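Local structure of flavodoxin (Bacillus cereus, 6FSG) at residues A74-D79 against L109-A114; K2-F7 against E47-I52; G23-T28 against A140-H145. The protein binds flavin mononucleotide and probably serves as a low-potential electron donor to a number of redox enzymes. One frame throughout, in Å; residues are numbered along the deposited sequence. Where two conformers were deposited one is given.

Interaction 1. Residues A74-D79 against L109-A114; sequences AMDSID and LQERGA. With GLC (alpha-D-glucopyranose), chain D.
Arg112 reaches from the C-terminal end of helix 100-111 across to the turn that follows helix 69-74, joining two of the helix ends that pack on one side of the parallel sheet in this flavodoxin fold. Its helix is closed by a Schellman motif at Gly113, whose positive phi takes the chain out of the last turn toward strand 115-124. From Arg112 CB, which lies 3.7 Å from the carbonyl O of Ile78, the arginine side chain folds back on itself at chi2 (-43°) and chi3 (-55°). That double bend lays Arg112 CG and CD against Met75 O, with Arg112 CD only 3.1 Å from Met75 O. The guanidinium then turns side-on to the Ile78 carbonyl. Arg112 NE donates to Ile78 O over 2.8 Å, in the carbonyl plane, while Arg112 NH2 gives the same Ile78 O a second bond of 3.0 Å from well above that plane. One acceptor thus holds two nitrogens and fixes the rotation of the group. Asp76 O sits 3.3 Å over the centre of one guanidinium face, in contact but not hydrogen-bonded.

At the tip the two terminal nitrogens part company. Arg112 NH1 donates to a water that also bridges Asp76 OD1 and Glu111 OE1; these two carboxylates, though alike in charge, both pair with Lys108, which probably eases their repulsion. Deeper in, the Met75 and Leu109 side chains meet at a slant, CE against CD2, and Leu109 continues onto Val87 of the sheet. Asp76, Ser77 and Arg112 line the site of a bound glucose, and there Arg112 NH2 makes its second, straighter bond, a 2.7 Å link to the ring oxygen O5 with an N-H...O angle of 158°.

Interaction 2. Residues K2-F7 against E47-I52; sequences KLVMIF and EQYDGI
Tyr49 sets CG beside its own backbone N (chi1 -70°), and a near-perpendicular chi2 turns the ring, in the conformer given, flat against Val4. Val4 in turn tucks CG1 between its backbone N and carbonyl carbon, a torsion that brings CG1 alongside CB, itself placed by the backbone, over the phenol. The result is a CH-pi contact: Val4 CB stands 3.6 Å above the centroid of the Tyr49 ring, only 11° off the normal. Lys2, fully extended beyond CG, passes obliquely by the CE1 corner of the ring, Lys2 CE lying 3.6 Å from Tyr49 CE1. The hydroxyl at the far end bonds to Glu33 of strand 31-36.

Beneath these side chains the parallel pairing of strand 2-7 with strand 51-55 begins, at the centre of the flavodoxin sheet. Val4 N donates to Gly51 O across 3.1 Å, and Leu3 pairs with Gly51, Val4 with Ile52. Gly51 has no side chain, and Leu3 CD2 takes advantage of this, lying 3.5 Å from Gly51 CA. On the Val4 side of the sheet, Ile52 CG1 meets Val4 CG1.

Asp50 holds the first residue of the strand, just ahead of the regular pairing. Asp50 N donates to Lys2 O over 2.8 Å, and Asp50 OD2 accepts from Lys2 N at 3.0 Å in a nearly straight bond (173°), on the anti side and well out of the carboxylate plane. Both polar atoms of the Lys2 backbone are therefore engaged by one residue, and the carboxylate, probably charged, should strengthen the bond from Lys2 N.

Interaction 3. Residues G23-T28 against A140-H145; sequences GVIRET and AEFVKH
Val143 meets Ile25 near the end of helix 13-26 and Thr28 just past it. In the conformer given, Val143 CG2 lies 4.1 Å from Ile25 CG1, the two side chains running antiparallel alongside one another. Thr28 approaches tip to tip, Thr28 OG1 standing 4.1 Å from Val143 CG2, a van der Waals contact with no polar bond across the interface. Deeper toward the sheet, Ile25 CD1 reaches the ring of Phe142 obliquely, 4.5 Å from Phe142 CD2. On the outer side, Val24 CG1 comes to 4.2 Å from the backbone N of Ala140.

The two helices, 13-26 and 129-144, lie side by side on one layer of the flavodoxin alpha/beta/alpha sandwich, and both Ile25 and Phe142 rest on Ile53 of strand 51-55 below. Phe142 is swung down by a chi1 of -173°, which carries its ring onto Val117 and Leu118 of strand 115-124 as well, while Ile25 also touches Ile32. At the end of the first helix, Thr28 OG1, the atom that touches Val143, is within hydrogen-bonding distance both of Ile25 O and of the side chain of Asn30.

The chain opens with strand 2-7, then runs through helix 13-26 and strand 31-36 before 47-52 returns to it, closing the loop of interaction 2 and placing two central strands side by side. Interaction 1 follows in series, joining the ends of helices 69-74 and 100-111 and closing the loop that runs through strand 84-91; it abuts interaction 2 where Asp79 N probably bonds to Glu47 OE2. Interaction 3 joins helix 13-26 to the C-terminal helix 129-144, so its loop encloses interaction 1, whose centre lies about 23 Å from its own, and crosses interaction 2. There Leu3 packs on Ile25 and Phe142, tying sheet to helices.

Interaction 1. Residues A74-D79 against L109-A114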
# COMPACT_ATOMS: atom_id res chain seq x y z
N ALA A 74 12.09 -6.44 8.32
CA ALA A 74 11.36 -7.43 9.09
C ALA A 74 10.43 -8.28 8.21
O ALA A 74 10.06 -9.38 8.62
CB ALA A 74 10.59 -6.74 10.22
N MET A 75 10.11 -7.81 7.01
CA MET A 75 9.26 -8.60 6.12
C MET A 75 9.96 -9.87 5.65
O MET A 75 9.28 -10.81 5.22
CB MET A 75 8.80 -7.77 4.92
CG MET A 75 7.78 -6.66 5.23
SD MET A 75 7.33 -5.70 3.78
CE MET A 75 6.19 -6.80 2.94
N ASP A 76 11.29 -9.94 5.73
CA ASP A 76 11.98 -11.17 5.33
C ASP A 76 11.70 -12.35 6.26
O ASP A 76 12.07 -13.47 5.91
CB ASP A 76 13.48 -10.93 5.19
CG ASP A 76 13.82 -10.11 3.96
OD1 ASP A 76 13.11 -10.25 2.94
OD2 ASP A 76 14.77 -9.31 4.03
N SER A 77 11.02 -12.12 7.39
CA SER A 77 10.77 -13.18 8.37
C SER A 77 9.29 -13.56 8.48
O SER A 77 8.94 -14.37 9.34
CB SER A 77 11.29 -12.76 9.74
OG SER A 77 12.69 -12.50 9.69
N ILE A 78 8.42 -12.99 7.65
CA ILE A 78 6.98 -13.24 7.72
C ILE A 78 6.51 -14.12 6.56
O ILE A 78 7.10 -14.11 5.48
CB ILE A 78 6.17 -11.92 7.82
CG1 ILE A 78 6.22 -11.15 6.50
CG2 ILE A 78 6.67 -11.08 8.99
CD1 ILE A 78 5.50 -9.84 6.51
N ASP A 79 5.40 -14.83 6.80
CA ASP A 79 4.79 -15.75 5.84
C ASP A 79 3.44 -15.18 5.42
O ASP A 79 2.52 -15.10 6.23
CB ASP A 79 4.66 -17.13 6.49
CG ASP A 79 4.06 -18.18 5.57
OD1 ASP A 79 3.58 -17.84 4.47
OD2 ASP A 79 4.07 -19.36 5.98
N LEU A 109 6.33 -8.28 -1.18
CA LEU A 109 5.10 -9.05 -0.96
C LEU A 109 5.12 -10.34 -1.76
O LEU A 109 4.73 -11.40 -1.25
CB LEU A 109 3.88 -8.21 -1.33
CG LEU A 109 3.57 -7.03 -0.39
CD1 LEU A 109 2.68 -6.01 -1.08
CD2 LEU A 109 2.92 -7.52 0.89
N GLN A 110 5.57 -10.29 -3.02
CA GLN A 110 5.66 -11.49 -3.84
C GLN A 110 6.60 -12.51 -3.21
O GLN A 110 6.30 -13.71 -3.18
CB GLN A 110 6.19 -11.15 -5.23
CG GLN A 110 5.32 -10.22 -6.05
CD GLN A 110 6.05 -9.73 -7.29
OE1 GLN A 110 7.27 -9.82 -7.39
NE2 GLN A 110 5.29 -9.19 -8.25
N GLU A 111 7.76 -12.04 -2.73
CA GLU A 111 8.74 -12.94 -2.15
C GLU A 111 8.19 -13.67 -0.94
O GLU A 111 8.60 -14.81 -0.68
CB GLU A 111 9.99 -12.16 -1.73
CG GLU A 111 10.86 -11.69 -2.88
CD GLU A 111 12.05 -10.86 -2.44
OE1 GLU A 111 12.27 -10.69 -1.22
OE2 GLU A 111 12.78 -10.38 -3.33
N ARG A 112 7.31 -13.04 -0.18
CA ARG A 112 6.80 -13.63 1.05
C ARG A 112 5.53 -14.46 0.82
O ARG A 112 4.95 -14.97 1.78
CB ARG A 112 6.57 -12.56 2.12
CG ARG A 112 7.78 -11.65 2.43
CD ARG A 112 9.12 -12.38 2.54
NE ARG A 112 9.02 -13.45 3.52
CZ ARG A 112 9.83 -14.49 3.57
NH1 ARG A 112 10.85 -14.57 2.72
NH2 ARG A 112 9.64 -15.43 4.47
N GLY A 113 5.12 -14.62 -0.44
CA GLY A 113 4.05 -15.53 -0.80
C GLY A 113 2.68 -14.91 -1.00
O GLY A 113 1.72 -15.64 -1.26
N ALA A 114 2.57 -13.59 -0.89
CA ALA A 114 1.27 -12.96 -1.09
C ALA A 114 0.87 -13.03 -2.55
O ALA A 114 1.71 -13.04 -3.46
CB ALA A 114 1.32 -11.49 -0.66
C1 GLC D . 10.60 -18.45 3.85
C2 GLC D . 11.40 -17.88 2.70
C3 GLC D . 12.89 -17.99 3.01
C4 GLC D . 13.19 -17.33 4.35
C5 GLC D . 12.25 -17.79 5.45
C6 GLC D . 12.42 -16.92 6.69
O1 GLC D . 10.95 -19.82 4.07
O2 GLC D . 11.10 -18.57 1.48
O3 GLC D . 13.63 -17.34 1.98
O4 GLC D . 14.54 -17.64 4.72
O5 GLC D . 10.89 -17.70 5.03
O6 GLC D . 11.28 -17.03 7.54
O HOH W 1 12.23 -12.37 1.22
O HOH W 2 8.32 -16.81 7.14
O HOH W 3 6.54 -17.24 2.93

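Interaction 2. Residues K2-F7 against E47-I52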
# COMPACT_ATOMS: atom_id res chain seq x y z
N LYS A 2 -10.95 -9.45 7.07
CA LYS A 2 -10.24 -8.48 7.88
C LYS A 2 -8.97 -8.04 7.15
O LYS A 2 -8.15 -8.87 6.76
CB LYS A 2 -9.89 -9.04 9.26
CG LYS A 2 -9.65 -7.95 10.29
CD LYS A 2 -9.46 -8.46 11.71
CE LYS A 2 -8.90 -7.32 12.56
NZ LYS A 2 -8.68 -7.61 14.01
N LEU A 3 -8.83 -6.73 6.99
CA LEU A 3 -7.79 -6.16 6.15
C LEU A 3 -6.94 -5.18 6.94
O LEU A 3 -7.38 -4.60 7.93
CB LEU A 3 -8.42 -5.43 4.96
CG LEU A 3 -9.46 -6.25 4.19
CD1 LEU A 3 -10.11 -5.36 3.15
CD2 LEU A 3 -8.90 -7.51 3.55
N VAL A 4 -5.71 -4.99 6.47
CA VAL A 4 -4.81 -3.99 7.04
C VAL A 4 -4.22 -3.15 5.91
O VAL A 4 -3.89 -3.67 4.84
CB VAL A 4 -3.70 -4.64 7.91
CG1 VAL A 4 -2.77 -5.53 7.08
CG2 VAL A 4 -2.92 -3.57 8.69
N MET A 5 -4.08 -1.86 6.18
CA MET A 5 -3.40 -0.92 5.29
C MET A 5 -2.31 -0.23 6.09
O MET A 5 -2.59 0.32 7.16
CB MET A 5 -4.37 0.13 4.73
CG MET A 5 -3.72 1.16 3.81
SD MET A 5 -4.79 2.50 3.27
CE MET A 5 -5.86 1.66 2.10
N ILE A 6 -1.09 -0.22 5.57
CA ILE A 6 0.00 0.52 6.19
C ILE A 6 0.54 1.50 5.16
O ILE A 6 1.00 1.08 4.08
CB ILE A 6 1.10 -0.40 6.72
CG1 ILE A 6 0.51 -1.28 7.82
CG2 ILE A 6 2.28 0.43 7.24
CD1 ILE A 6 1.43 -2.35 8.29
N PHE A 7 0.51 2.78 5.49
CA PHE A 7 0.91 3.82 4.55
C PHE A 7 1.97 4.74 5.15
O PHE A 7 2.08 4.90 6.38
CB PHE A 7 -0.28 4.66 4.05
CG PHE A 7 -0.76 5.65 5.06
CD1 PHE A 7 -1.67 5.28 6.04
CD2 PHE A 7 -0.27 6.95 5.06
CE1 PHE A 7 -2.08 6.19 7.01
CE2 PHE A 7 -0.68 7.86 6.01
CZ PHE A 7 -1.59 7.48 6.99
N GLU A 47 0.75 -10.98 9.06
CA GLU A 47 0.35 -12.38 9.04
C GLU A 47 -1.06 -12.60 9.56
O GLU A 47 -1.63 -13.68 9.36
CB GLU A 47 1.33 -13.19 9.89
CG GLU A 47 2.70 -13.28 9.27
CD GLU A 47 3.68 -14.10 10.09
OE1 GLU A 47 3.55 -14.14 11.33
OE2 GLU A 47 4.58 -14.69 9.48
N GLN A 48 -1.64 -11.61 10.22
CA GLN A 48 -2.90 -11.79 10.92
C GLN A 48 -4.09 -11.24 10.16
O GLN A 48 -5.20 -11.21 10.71
CB GLN A 48 -2.79 -11.19 12.31
CG GLN A 48 -1.93 -12.10 13.16
CD GLN A 48 -1.25 -11.39 14.29
OE1 GLN A 48 -0.20 -10.78 14.11
NE2 GLN A 48 -1.83 -11.47 15.46
N TYR A 49 -3.90 -10.84 8.91
CA TYR A 49 -4.94 -10.23 8.10
C TYR A 49 -5.14 -10.99 6.79
O TYR A 49 -4.21 -11.61 6.28
CB TYR A 49 -4.57 -8.77 7.82
CG TYR A 49 -4.68 -7.95 9.06
CD1 TYR A 49 -5.88 -7.37 9.43
CD2 TYR A 49 -3.59 -7.79 9.90
CE1 TYR A 49 -5.99 -6.63 10.58
CE2 TYR A 49 -3.68 -7.05 11.05
CZ TYR A 49 -4.89 -6.47 11.40
OH TYR A 49 -5.00 -5.73 12.56
N ASP A 50 -6.36 -10.92 6.26
CA ASP A 50 -6.70 -11.63 5.04
C ASP A 50 -6.22 -10.89 3.80
O ASP A 50 -5.97 -11.51 2.76
CB ASP A 50 -8.22 -11.76 4.95
CG ASP A 50 -8.83 -12.53 6.13
OD1 ASP A 50 -8.17 -13.47 6.62
OD2 ASP A 50 -9.96 -12.20 6.57
N GLY A 51 -6.13 -9.58 3.88
CA GLY A 51 -5.68 -8.77 2.77
C GLY A 51 -4.84 -7.64 3.31
O GLY A 51 -5.05 -7.15 4.42
N ILE A 52 -3.86 -7.23 2.50
CA ILE A 52 -2.83 -6.28 2.89
C ILE A 52 -2.70 -5.24 1.80
O ILE A 52 -2.49 -5.58 0.63
CB ILE A 52 -1.47 -6.99 3.06
CG1 ILE A 52 -1.53 -8.04 4.17
CG2 ILE A 52 -0.40 -5.96 3.29
CD1 ILE A 52 -0.40 -9.05 4.09

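Interaction 3. Residues G23-T28 against A140-H145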
# COMPACT_ATOMS: atom_id res chain seq x y z
N GLY A 23 -11.84 4.36 2.74
CA GLY A 23 -13.23 4.75 2.86
C GLY A 23 -14.14 3.97 1.93
O GLY A 23 -15.25 3.60 2.29
N VAL A 24 -13.65 3.69 0.72
CA VAL A 24 -14.39 2.85 -0.23
C VAL A 24 -14.53 1.43 0.31
O VAL A 24 -15.62 0.85 0.32
CB VAL A 24 -13.71 2.88 -1.61
CG1 VAL A 24 -14.29 1.82 -2.52
CG2 VAL A 24 -13.83 4.28 -2.20
N ILE A 25 -13.42 0.84 0.78
CA ILE A 25 -13.47 -0.53 1.29
C ILE A 25 -14.41 -0.62 2.49
O ILE A 25 -15.12 -1.63 2.65
CB ILE A 25 -12.04 -1.03 1.60
CG1 ILE A 25 -11.22 -1.19 0.31
CG2 ILE A 25 -12.06 -2.33 2.40
CD1 ILE A 25 -9.79 -1.55 0.52
N ARG A 26 -14.48 0.43 3.31
CA ARG A 26 -15.36 0.42 4.48
C ARG A 26 -16.84 0.41 4.14
O ARG A 26 -17.65 0.07 5.00
CB ARG A 26 -15.03 1.57 5.43
CG ARG A 26 -13.80 1.25 6.26
CD ARG A 26 -13.30 2.39 7.09
NE ARG A 26 -12.22 1.91 7.96
CZ ARG A 26 -11.26 2.67 8.46
NH1 ARG A 26 -11.23 3.96 8.16
NH2 ARG A 26 -10.33 2.15 9.25
N GLU A 27 -17.21 0.74 2.90
CA GLU A 27 -18.60 0.58 2.47
C GLU A 27 -18.92 -0.85 2.03
O GLU A 27 -20.05 -1.10 1.61
CB GLU A 27 -18.95 1.58 1.37
CG GLU A 27 -18.97 3.03 1.83
CD GLU A 27 -19.97 3.30 2.93
OE1 GLU A 27 -20.94 2.52 3.09
OE2 GLU A 27 -19.77 4.32 3.64
N THR A 28 -17.98 -1.78 2.14
CA THR A 28 -18.26 -3.20 1.91
C THR A 28 -18.31 -3.93 3.25
O THR A 28 -18.00 -3.36 4.30
CB THR A 28 -17.22 -3.84 0.98
OG1 THR A 28 -15.95 -3.95 1.64
CG2 THR A 28 -17.07 -3.02 -0.29
N ALA A 140 -12.37 -0.98 -5.07
CA ALA A 140 -13.43 -1.85 -5.56
C ALA A 140 -12.86 -3.13 -6.16
O ALA A 140 -13.40 -4.22 -5.93
CB ALA A 140 -14.26 -1.12 -6.61
N GLU A 141 -11.79 -3.03 -6.95
CA GLU A 141 -11.20 -4.22 -7.55
C GLU A 141 -10.53 -5.10 -6.49
O GLU A 141 -10.56 -6.33 -6.59
CB GLU A 141 -10.23 -3.83 -8.66
CG GLU A 141 -10.91 -3.27 -9.90
CD GLU A 141 -11.71 -4.33 -10.62
OE1 GLU A 141 -11.12 -5.39 -10.91
OE2 GLU A 141 -12.92 -4.13 -10.85
N PHE A 142 -9.90 -4.48 -5.48
CA PHE A 142 -9.28 -5.26 -4.43
C PHE A 142 -10.30 -6.16 -3.73
O PHE A 142 -10.07 -7.36 -3.53
CB PHE A 142 -8.58 -4.34 -3.41
CG PHE A 142 -7.77 -5.10 -2.39
CD1 PHE A 142 -6.48 -5.54 -2.67
CD2 PHE A 142 -8.32 -5.41 -1.17
CE1 PHE A 142 -5.75 -6.27 -1.74
CE2 PHE A 142 -7.59 -6.12 -0.23
CZ PHE A 142 -6.30 -6.55 -0.52
N VAL A 143 -11.45 -5.59 -3.37
CA VAL A 143 -12.44 -6.36 -2.63
C VAL A 143 -12.89 -7.58 -3.42
O VAL A 143 -13.16 -8.64 -2.84
CB VAL A 143 -13.63 -5.47 -2.23
CG1 VAL A 143 -14.69 -6.28 -1.50
CG2 VAL A 143 -13.19 -4.33 -1.34
N LYS A 144 -13.00 -7.45 -4.75
CA LYS A 144 -13.49 -8.56 -5.57
C LYS A 144 -12.68 -9.84 -5.35
O LYS A 144 -13.21 -10.94 -5.53
CB LYS A 144 -13.45 -8.21 -7.06
CG LYS A 144 -14.44 -7.14 -7.51
CD LYS A 144 -14.41 -7.00 -9.04
CE LYS A 144 -15.32 -5.87 -9.52
NZ LYS A 144 -15.21 -5.62 -10.99
N HIS A 145 -11.40 -9.71 -5.00
CA HIS A 145 -10.53 -10.86 -4.80
C HIS A 145 -10.67 -11.50 -3.43
O HIS A 145 -10.13 -12.59 -3.21
CB HIS A 145 -9.08 -10.44 -5.02
CG HIS A 145 -8.74 -10.19 -6.46
ND1 HIS A 145 -8.27 -11.18 -7.29
CD2 HIS A 145 -8.83 -9.07 -7.22
CE1 HIS A 145 -8.07 -10.69 -8.50
NE2 HIS A 145 -8.40 -9.41 -8.48